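Local structure of thioredoxin family protein (Streptococcus pneumoniae, 2YP6) at residues P89-M92 against E93-A96. The protein is a surface-exposed thioredoxin-fold lipoprotein that probably acts as a thiol-disulfide oxidoreductase in resistance to extracellular oxidative stress. Residues are numbered along the deposited sequence; the frame is centred on the assembly and turned at random.
Sequences PELM and ELAA
Leu91 and Leu94, one turn apart on the helix 88-96, touch through single methyls: CD1 of Leu91 lies 4.2 Å from CD2 of Leu94. The two have the same rotamer, with CG of each anti to its backbone N; their side chains approach at a slant, and one methyl of each makes the contact. Both face the central sheet: Leu91 rests on Tyr73, Lys75, Ile104 and Thr106, and Leu94 on Tyr73 and Phe102. The sheet contributes to the burial of both, with Ile133 against Leu91 and helix 174-182 against Leu94.

On the outer side, Glu93 folds back along the helix toward Glu90. With chi1 at -79°, its CG sits beside its own backbone N, and the extended remainder brings OE1 to 3.5 Å from both CA and CG of Glu90. OE1 thus meets the alpha carbon and a side-chain methylene of Glu90, not its carboxylate. The carboxylate planes are turned 68° apart, and the orientation avoids direct oxygen-oxygen contact. The like charges, 4.8 Å apart between OE2 of Glu90 and OE1 of Glu93, may repel each other somewhat and could raise the proton affinity of either acid.

Four i to i+4 backbone bonds hold this spacing. Three of them, from Glu93 N to Pro89 O, Leu94 N to Glu90 O and Ala95 N to Leu91 O, are the straighter ones. The fourth, Ala96 N to Met92 O, is 3.0 Å long but more bent, with an N-H...O angle of 136°. The carbonyl of Glu90 is gripped twice, since Asn174 ND2 also donates to it, tying this turn to the start of helix 174-182. The arrangement is that of an amphipathic alpha-helix laid on the central sheet of a thioredoxin fold, following the CxxC disulfide Cys81-Cys84 in the chain.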
# COMPACT_ATOMS: atom_id res chain seq x y z
N PRO A 89 -7.56 -2.19 10.14
CA PRO A 89 -7.09 -2.66 11.46
C PRO A 89 -6.22 -3.93 11.35
O PRO A 89 -5.20 -4.05 12.06
CB PRO A 89 -8.39 -2.94 12.22
CG PRO A 89 -9.37 -1.91 11.62
CD PRO A 89 -9.02 -1.93 10.14
N GLU A 90 -6.58 -4.83 10.45
CA GLU A 90 -5.79 -6.03 10.28
C GLU A 90 -4.39 -5.65 9.78
O GLU A 90 -3.40 -6.23 10.20
CB GLU A 90 -6.46 -7.03 9.34
CG GLU A 90 -5.64 -8.30 9.20
CD GLU A 90 -6.31 -9.37 8.34
OE1 GLU A 90 -7.26 -9.02 7.59
OE2 GLU A 90 -5.86 -10.54 8.41
N LEU A 91 -4.30 -4.64 8.91
CA LEU A 91 -2.98 -4.20 8.42
C LEU A 91 -2.14 -3.57 9.54
O LEU A 91 -0.92 -3.76 9.60
CB LEU A 91 -3.14 -3.23 7.26
CG LEU A 91 -1.85 -2.88 6.51
CD1 LEU A 91 -1.17 -4.14 6.00
CD2 LEU A 91 -2.13 -1.89 5.39
N MET A 92 -2.79 -2.84 10.44
CA MET A 92 -2.12 -2.39 11.67
C MET A 92 -1.58 -3.54 12.51
O MET A 92 -0.47 -3.42 13.05
CB MET A 92 -3.00 -1.47 12.50
CG MET A 92 -3.33 -0.19 11.75
SD MET A 92 -4.59 0.79 12.57
CE MET A 92 -3.90 0.96 14.20
N GLU A 93 -2.34 -4.63 12.64
CA GLU A 93 -1.81 -5.84 13.29
C GLU A 93 -0.49 -6.28 12.67
O GLU A 93 0.48 -6.65 13.37
CB GLU A 93 -2.77 -7.03 13.17
CG GLU A 93 -3.93 -7.02 14.12
CD GLU A 93 -4.91 -8.16 13.88
OE1 GLU A 93 -5.23 -8.48 12.72
OE2 GLU A 93 -5.37 -8.72 14.87
N LEU A 94 -0.48 -6.32 11.34
CA LEU A 94 0.70 -6.75 10.62
C LEU A 94 1.85 -5.79 10.87
O LEU A 94 2.99 -6.22 11.12
CB LEU A 94 0.40 -6.86 9.13
CG LEU A 94 1.39 -7.64 8.28
CD1 LEU A 94 1.49 -9.07 8.78
CD2 LEU A 94 0.95 -7.61 6.85
N ALA A 95 1.57 -4.49 10.84
CA ALA A 95 2.63 -3.50 11.03
C ALA A 95 3.26 -3.60 12.42
O ALA A 95 4.44 -3.31 12.60
CB ALA A 95 2.12 -2.11 10.78
N ALA A 96 2.49 -4.07 13.39
CA ALA A 96 2.94 -4.16 14.77
C ALA A 96 3.86 -5.35 15.01
O ALA A 96 4.51 -5.42 16.05
CB ALA A 96 1.73 -4.24 15.71